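Local coordinates for putative lipoprotein (Clostridium perfringens ATCC 13124, PDB 4R7R) that is of unknown molecular function but is probably a lipid-modified or lipid-binding protein of the bacterial cell surface, at residues R26-D29 / S34-I37; I72-N77 / Y81-Y86; L90-P95 / V100-L105. One frame throughout, in Å; residues are numbered along the deposited sequence.

Contact 1: R26-D29 / S34-I37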
# COMPACT_ATOMS: atom_id res chain seq x y z
N ARG A 26 6.18 0.29 -8.49
CA ARG A 26 5.76 1.23 -9.50
C ARG A 26 4.70 2.12 -8.91
O ARG A 26 3.76 1.62 -8.30
CB ARG A 26 5.21 0.51 -10.72
CG ARG A 26 6.10 0.60 -11.90
CD ARG A 26 5.59 -0.30 -13.01
NE ARG A 26 5.24 -1.64 -12.54
CZ ARG A 26 4.02 -2.15 -12.61
NH1 ARG A 26 3.02 -1.44 -13.12
NH2 ARG A 26 3.79 -3.39 -12.17
N LEU A 27 4.86 3.42 -9.08
CA LEU A 27 3.87 4.39 -8.64
C LEU A 27 3.09 4.94 -9.83
O LEU A 27 3.68 5.31 -10.85
CB LEU A 27 4.53 5.54 -7.89
CG LEU A 27 5.24 5.25 -6.57
CD1 LEU A 27 5.60 6.56 -5.88
CD2 LEU A 27 4.36 4.42 -5.68
N LEU A 28 1.77 4.98 -9.70
CA LEU A 28 0.90 5.59 -10.69
C LEU A 28 0.12 6.79 -10.11
O LEU A 28 -0.62 6.63 -9.12
CB LEU A 28 -0.07 4.55 -11.25
CG LEU A 28 -1.02 5.06 -12.33
CD1 LEU A 28 -0.23 5.39 -13.57
CD2 LEU A 28 -2.09 4.02 -12.64
N ASP A 29 0.27 7.97 -10.71
CA ASP A 29 -0.51 9.15 -10.35
C ASP A 29 -1.93 9.02 -10.95
O ASP A 29 -2.08 8.93 -12.16
CB ASP A 29 0.20 10.43 -10.86
CG ASP A 29 -0.41 11.74 -10.31
OD1 ASP A 29 -1.65 11.85 -10.24
OD2 ASP A 29 0.36 12.68 -9.98
N SER A 34 0.43 9.28 -15.06
CA SER A 34 1.85 9.14 -15.26
C SER A 34 2.43 8.14 -14.26
O SER A 34 1.96 8.04 -13.11
CB SER A 34 2.54 10.49 -15.13
OG SER A 34 2.16 11.13 -13.92
N GLU A 35 3.45 7.41 -14.69
CA GLU A 35 4.00 6.29 -13.94
C GLU A 35 5.49 6.53 -13.59
O GLU A 35 6.23 7.08 -14.40
CB GLU A 35 3.84 5.02 -14.76
CG GLU A 35 3.87 3.73 -13.99
CD GLU A 35 3.42 2.56 -14.84
OE1 GLU A 35 3.41 1.42 -14.32
OE2 GLU A 35 3.06 2.79 -16.02
N VAL A 36 5.92 6.14 -12.38
CA VAL A 36 7.35 6.21 -12.03
C VAL A 36 7.87 4.96 -11.35
O VAL A 36 7.11 4.25 -10.69
CB VAL A 36 7.70 7.40 -11.10
CG1 VAL A 36 7.54 8.70 -11.81
CG2 VAL A 36 6.86 7.37 -9.83
N ILE A 37 9.16 4.69 -11.51
CA ILE A 37 9.80 3.58 -10.81
C ILE A 37 10.40 4.05 -9.49
O ILE A 37 11.11 5.06 -9.46
CB ILE A 37 10.91 2.96 -11.65
CG1 ILE A 37 10.35 2.53 -13.00
CG2 ILE A 37 11.54 1.77 -10.93
CD1 ILE A 37 9.37 1.40 -12.85

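Contact 2: I72-N77 / Y81-Y86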
# COMPACT_ATOMS: atom_id res chain seq x y z
N ILE A 72 0.12 2.04 -5.94
CA ILE A 72 1.42 1.41 -5.77
C ILE A 72 1.41 -0.06 -6.26
O ILE A 72 0.68 -0.91 -5.73
CB ILE A 72 1.85 1.49 -4.29
CG1 ILE A 72 1.88 2.95 -3.82
CG2 ILE A 72 3.18 0.78 -4.08
CD1 ILE A 72 2.39 3.19 -2.36
N PHE A 73 2.23 -0.35 -7.27
CA PHE A 73 2.36 -1.72 -7.77
C PHE A 73 3.61 -2.35 -7.20
O PHE A 73 4.73 -1.95 -7.54
CB PHE A 73 2.39 -1.76 -9.30
CG PHE A 73 1.08 -1.37 -9.91
CD1 PHE A 73 0.05 -2.29 -9.99
CD2 PHE A 73 0.86 -0.07 -10.34
CE1 PHE A 73 -1.17 -1.95 -10.53
CE2 PHE A 73 -0.36 0.28 -10.88
CZ PHE A 73 -1.38 -0.66 -10.98
N ILE A 74 3.42 -3.33 -6.33
CA ILE A 74 4.53 -4.04 -5.73
C ILE A 74 4.73 -5.34 -6.49
O ILE A 74 3.88 -6.24 -6.47
CB ILE A 74 4.31 -4.32 -4.24
CG1 ILE A 74 4.07 -3.01 -3.50
CG2 ILE A 74 5.51 -5.04 -3.66
CD1 ILE A 74 3.58 -3.21 -2.08
N ASP A 75 5.85 -5.41 -7.19
CA ASP A 75 6.15 -6.53 -8.06
C ASP A 75 7.16 -7.42 -7.37
O ASP A 75 8.35 -7.09 -7.30
CB ASP A 75 6.67 -6.04 -9.42
CG ASP A 75 5.79 -4.94 -10.04
OD1 ASP A 75 4.73 -5.30 -10.60
OD2 ASP A 75 6.14 -3.73 -9.97
N LEU A 76 6.69 -8.53 -6.81
CA LEU A 76 7.59 -9.53 -6.26
C LEU A 76 7.96 -10.50 -7.37
O LEU A 76 7.60 -10.28 -8.53
CB LEU A 76 6.95 -10.27 -5.08
CG LEU A 76 6.39 -9.38 -3.97
CD1 LEU A 76 4.86 -9.40 -3.98
CD2 LEU A 76 6.92 -9.80 -2.62
N ASN A 77 8.68 -11.56 -7.03
CA ASN A 77 9.12 -12.54 -8.02
C ASN A 77 7.95 -13.07 -8.88
O ASN A 77 7.89 -12.82 -10.08
CB ASN A 77 9.85 -13.71 -7.34
CG ASN A 77 11.38 -13.55 -7.37
OD1 ASN A 77 12.02 -13.85 -8.38
ND2 ASN A 77 11.95 -13.09 -6.26
N TYR A 81 1.22 -7.23 -5.89
CA TYR A 81 0.22 -6.68 -5.01
C TYR A 81 -0.01 -5.20 -5.33
O TYR A 81 0.83 -4.53 -5.94
CB TYR A 81 0.63 -6.87 -3.55
CG TYR A 81 0.27 -8.25 -2.97
CD1 TYR A 81 0.85 -9.41 -3.46
CD2 TYR A 81 -0.65 -8.37 -1.93
CE1 TYR A 81 0.53 -10.64 -2.95
CE2 TYR A 81 -0.97 -9.61 -1.40
CZ TYR A 81 -0.39 -10.74 -1.92
OH TYR A 81 -0.72 -11.98 -1.40
N VAL A 82 -1.16 -4.70 -4.91
CA VAL A 82 -1.55 -3.34 -5.19
C VAL A 82 -1.88 -2.65 -3.88
O VAL A 82 -2.54 -3.22 -3.02
CB VAL A 82 -2.76 -3.29 -6.17
CG1 VAL A 82 -3.27 -1.90 -6.33
CG2 VAL A 82 -2.37 -3.87 -7.53
N ILE A 83 -1.40 -1.42 -3.72
CA ILE A 83 -1.86 -0.57 -2.63
C ILE A 83 -2.48 0.70 -3.21
O ILE A 83 -1.82 1.45 -3.95
CB ILE A 83 -0.72 -0.18 -1.67
CG1 ILE A 83 0.08 -1.40 -1.23
CG2 ILE A 83 -1.29 0.55 -0.44
CD1 ILE A 83 1.29 -1.06 -0.39
N ASP A 84 -3.76 0.93 -2.91
CA ASP A 84 -4.40 2.16 -3.35
C ASP A 84 -4.25 3.22 -2.26
O ASP A 84 -4.53 2.93 -1.09
CB ASP A 84 -5.87 1.92 -3.70
CG ASP A 84 -6.05 1.05 -4.96
OD1 ASP A 84 -5.17 1.10 -5.85
OD2 ASP A 84 -7.08 0.34 -5.07
N ILE A 85 -3.80 4.42 -2.62
CA ILE A 85 -3.63 5.48 -1.63
C ILE A 85 -4.75 6.53 -1.68
O ILE A 85 -4.94 7.21 -2.69
CB ILE A 85 -2.27 6.20 -1.83
CG1 ILE A 85 -1.13 5.17 -1.92
CG2 ILE A 85 -2.03 7.22 -0.74
CD1 ILE A 85 -1.08 4.24 -0.73
N TYR A 86 -5.50 6.66 -0.58
CA TYR A 86 -6.55 7.68 -0.48
C TYR A 86 -6.17 8.80 0.49
O TYR A 86 -5.03 8.87 0.99
CB TYR A 86 -7.87 7.06 -0.03
CG TYR A 86 -8.35 5.99 -0.97
CD1 TYR A 86 -9.24 6.29 -2.00
CD2 TYR A 86 -7.89 4.70 -0.84
CE1 TYR A 86 -9.67 5.32 -2.87
CE2 TYR A 86 -8.31 3.72 -1.70
CZ TYR A 86 -9.20 4.03 -2.71
OH TYR A 86 -9.60 3.03 -3.57

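Contact 3: L90-P95 / V100-L105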
# COMPACT_ATOMS: atom_id res chain seq x y z
N LEU A 90 -5.84 6.71 4.71
CA LEU A 90 -6.54 5.48 4.35
C LEU A 90 -5.90 4.83 3.13
O LEU A 90 -5.60 5.50 2.14
CB LEU A 90 -8.02 5.78 4.08
CG LEU A 90 -8.96 4.70 3.51
CD1 LEU A 90 -9.17 3.53 4.49
CD2 LEU A 90 -10.31 5.30 3.08
N ILE A 91 -5.67 3.52 3.19
CA ILE A 91 -5.16 2.78 2.04
C ILE A 91 -5.91 1.45 1.91
O ILE A 91 -6.56 1.01 2.86
CB ILE A 91 -3.64 2.49 2.15
CG1 ILE A 91 -3.38 1.41 3.18
CG2 ILE A 91 -2.84 3.75 2.50
CD1 ILE A 91 -1.98 0.87 3.13
N THR A 92 -5.85 0.84 0.73
CA THR A 92 -6.34 -0.53 0.56
C THR A 92 -5.20 -1.34 -0.04
O THR A 92 -4.29 -0.79 -0.66
CB THR A 92 -7.57 -0.64 -0.36
OG1 THR A 92 -7.24 -0.21 -1.69
CG2 THR A 92 -8.75 0.17 0.20
N LEU A 93 -5.26 -2.66 0.15
CA LEU A 93 -4.16 -3.54 -0.18
C LEU A 93 -4.74 -4.89 -0.61
O LEU A 93 -5.58 -5.48 0.10
CB LEU A 93 -3.22 -3.69 1.03
CG LEU A 93 -1.82 -4.31 0.83
CD1 LEU A 93 -0.92 -3.93 2.01
CD2 LEU A 93 -1.88 -5.83 0.68
N TYR A 94 -4.28 -5.38 -1.76
CA TYR A 94 -4.84 -6.59 -2.33
C TYR A 94 -3.95 -7.15 -3.44
O TYR A 94 -3.14 -6.40 -4.02
CB TYR A 94 -6.26 -6.32 -2.85
CG TYR A 94 -6.38 -5.18 -3.84
CD1 TYR A 94 -6.39 -5.42 -5.20
CD2 TYR A 94 -6.52 -3.85 -3.40
CE1 TYR A 94 -6.51 -4.37 -6.12
CE2 TYR A 94 -6.65 -2.81 -4.29
CZ TYR A 94 -6.65 -3.07 -5.66
OH TYR A 94 -6.78 -2.04 -6.57
N PRO A 95 -4.07 -8.47 -3.72
CA PRO A 95 -3.29 -9.01 -4.84
C PRO A 95 -3.84 -8.43 -6.13
O PRO A 95 -5.04 -8.12 -6.21
CB PRO A 95 -3.50 -10.53 -4.74
CG PRO A 95 -4.72 -10.72 -3.90
CD PRO A 95 -4.88 -9.49 -3.04
N VAL A 100 -11.76 -8.85 -4.82
CA VAL A 100 -13.11 -9.05 -4.31
C VAL A 100 -13.19 -8.58 -2.87
O VAL A 100 -14.22 -8.08 -2.42
CB VAL A 100 -13.59 -10.52 -4.41
CG1 VAL A 100 -13.75 -10.92 -5.86
CG2 VAL A 100 -12.66 -11.48 -3.67
N ARG A 101 -12.09 -8.74 -2.14
CA ARG A 101 -12.04 -8.29 -0.76
C ARG A 101 -10.67 -7.73 -0.42
O ARG A 101 -9.71 -8.47 -0.20
CB ARG A 101 -12.40 -9.43 0.20
CG ARG A 101 -12.22 -9.06 1.65
CD ARG A 101 -11.44 -10.16 2.36
NE ARG A 101 -10.91 -9.77 3.66
CZ ARG A 101 -9.74 -9.17 3.83
NH1 ARG A 101 -9.31 -8.86 5.05
NH2 ARG A 101 -8.99 -8.88 2.76
N LYS A 102 -10.59 -6.41 -0.41
CA LYS A 102 -9.35 -5.74 -0.11
C LYS A 102 -9.15 -5.66 1.39
O LYS A 102 -10.12 -5.68 2.14
CB LYS A 102 -9.35 -4.33 -0.72
CG LYS A 102 -9.81 -4.30 -2.16
CD LYS A 102 -10.17 -2.89 -2.59
CE LYS A 102 -10.43 -2.88 -4.09
NZ LYS A 102 -10.91 -1.57 -4.59
N ASP A 103 -7.89 -5.60 1.82
CA ASP A 103 -7.53 -5.14 3.17
C ASP A 103 -7.74 -3.62 3.28
O ASP A 103 -7.45 -2.87 2.35
CB ASP A 103 -6.06 -5.47 3.48
CG ASP A 103 -5.85 -6.89 4.02
OD1 ASP A 103 -6.69 -7.81 3.82
OD2 ASP A 103 -4.78 -7.07 4.65
N TYR A 104 -8.25 -3.16 4.42
CA TYR A 104 -8.40 -1.73 4.66
C TYR A 104 -7.58 -1.35 5.87
O TYR A 104 -7.71 -1.96 6.94
CB TYR A 104 -9.88 -1.34 4.87
CG TYR A 104 -10.75 -1.52 3.64
CD1 TYR A 104 -11.21 -0.41 2.92
CD2 TYR A 104 -11.12 -2.80 3.20
CE1 TYR A 104 -12.02 -0.57 1.78
CE2 TYR A 104 -11.91 -2.97 2.06
CZ TYR A 104 -12.36 -1.86 1.36
OH TYR A 104 -13.14 -2.04 0.23
N LEU A 105 -6.74 -0.33 5.71
CA LEU A 105 -5.92 0.13 6.81
C LEU A 105 -6.03 1.64 6.97
O LEU A 105 -6.08 2.36 5.97
CB LEU A 105 -4.45 -0.26 6.61
CG LEU A 105 -4.04 -1.69 6.23
CD1 LEU A 105 -4.28 -2.00 4.78
CD2 LEU A 105 -2.56 -1.87 6.53
O HOH W 1 -9.17 0.35 -3.81

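Contact 1: R26-D29 / S34-I37
The carbonyl oxygen of Leu27 accepts the N-H of Val36, O to N 2.8 Å, and at the same oxygen CA of Glu35 makes a CA-H...O contact of 3.3 Å. Leu27 N in turn donates to Val36 O, closing an antiparallel hydrogen-bonded pair; two residues further along, Asp29 N donates to Ser34 O at 2.9 Å. On the face of Leu27 and Val36, CG2 of the valine presses on CB of the leucine at 3.5 Å. Both are apolar and branched, as suits a face covered by Val123 and Phe124 of helix 116-125.

The other face carries charge. Glu35 stretches diagonally across the strands, its chain extended beyond CG, and OE1 meets NH1 of Arg26 at 3.1 Å in the guanidinium plane, nearly straight at 174°. The carboxylate plane is turned 58° from the guanidinium, and a single oxygen does the work. A bend at chi3 of Arg26 (-47°) swings the group round, while Ile37 CD1 packs on Arg26 CG at 3.5 Å. NH2 of the arginine forms a salt bridge with Asp75; the two acids probably offset its charge and that of nearby Lys80, while one side chain links three neighbouring strands.

Contact 2: I72-N77 / Y81-Y86
Ile74 CD1 meets Ile83 CD1 at 3.6 Å, the closest side-chain approach between these strands, the two isoleucines crossing at an angle. Ile72 sets its CB against that of Ile83 and reaches with CD1 to Ile85 CD1, 4.0 Å away. In Ile72, CG1 lies beside the backbone N (chi1 -58°) and the chain then runs out straight, which carries the terminal methyl to Ile85. Leu76 CD1 comes to 4.0 Å from CD1 of the Tyr81 ring, but the leucine is poorly ordered and this touch is loosely defined.

Four backbone bonds hold this register. Ile72 N reaches Ile83 O at 2.8 Å and 173°, Ile83 N answers to Ile72 O, and Ile74 and Tyr81 exchange a like pair, making a beta hairpin in the middle of an antiparallel sheet. Beta-branched isoleucines suit such extended backbone, and those at 72, 74 and 83 pack together on the face that meets the helices.

Phe73 and Val82 face the other way, side by side, with CE1 of the ring 3.8 Å from Val82 CG2.

Farther out, Leu116 and Cys120 of helix 116-125 cover Ile72, and Leu14 of helix 9-17 covers Leu76 and Tyr81. On the face of Phe73 and Val82, Asp84 forms a salt bridge with Lys71 and is hydrogen-bonded to Tyr94 OH.

Contact 3: L90-P95 / V100-L105
Two CH-pi contacts link Tyr94 with Lys102 and Thr92 with Tyr104. Lys102 runs alongside the Tyr94 ring, its chain extended beyond CG: CG stands 3.5 Å from CD2 of the tyrosine, and CE lies over the ring face, 4.2 Å from the centroid and offset toward the rim. A long aliphatic chain suits this place, since its methylenes can cover an aromatic face before the amine leaves it. Thr92 CG2 sits over the Tyr104 ring, 4.1 Å from its centroid and 29° off the normal.

Among polar links, one water bridges the strands, accepting from Lys102 NZ at 2.7 Å and bonded to Thr92 OG1. The threonine's chi1 of 64° turns CG2 toward Tyr104 while OG1 meets the water. Within 100-105, a salt bridge holds the acid beside the strand pairing: Arg101 grips Asp103 OD1 with both NH1 and NH2, the NH2 bond being 2.7 Å. Thr11 OG1 and the backbone N of His10, both in helix 9-17, also bond to this buried carboxylate, so it is well satisfied.

Apolar contact comes from Leu105 CD1, which touches Ile91 CG1 at 3.9 Å and also reaches Leu93 CB, on the face where Phe58 and Leu53 pack against Leu105.

Backbone bonds pair Ile91 with Leu105 and Leu93 with Asp103; the Leu93 N to Asp103 O bond is bent to 140°. This is the pairing of an antiparallel beta hairpin, with strand 90-95 lying between strands 80-85 and 103-106 of the sheet.

The three contacts follow one another along the chain, each a hairpin, and all belong to one antiparallel sheet. Contact 1 lies at one margin of the sheet, its centre 11 Å from that of contact 2; the centre of contact 3 lies 10 Å from that of contact 2 and 19 Å from that of contact 1. The nearest atoms of contacts 1 and 3 are about 10 Å apart, without touching. Strands 24-29 and 70-75 join contacts 1 and 2 as neighbours, and strands 80-85 and 90-95 do the same for contacts 2 and 3. Contact 2 is therefore the central hairpin. Helix 116-125 packs on contacts 1 and 2, helix 9-17 on contacts 2 and 3, giving a compact single-chain alpha-beta fold.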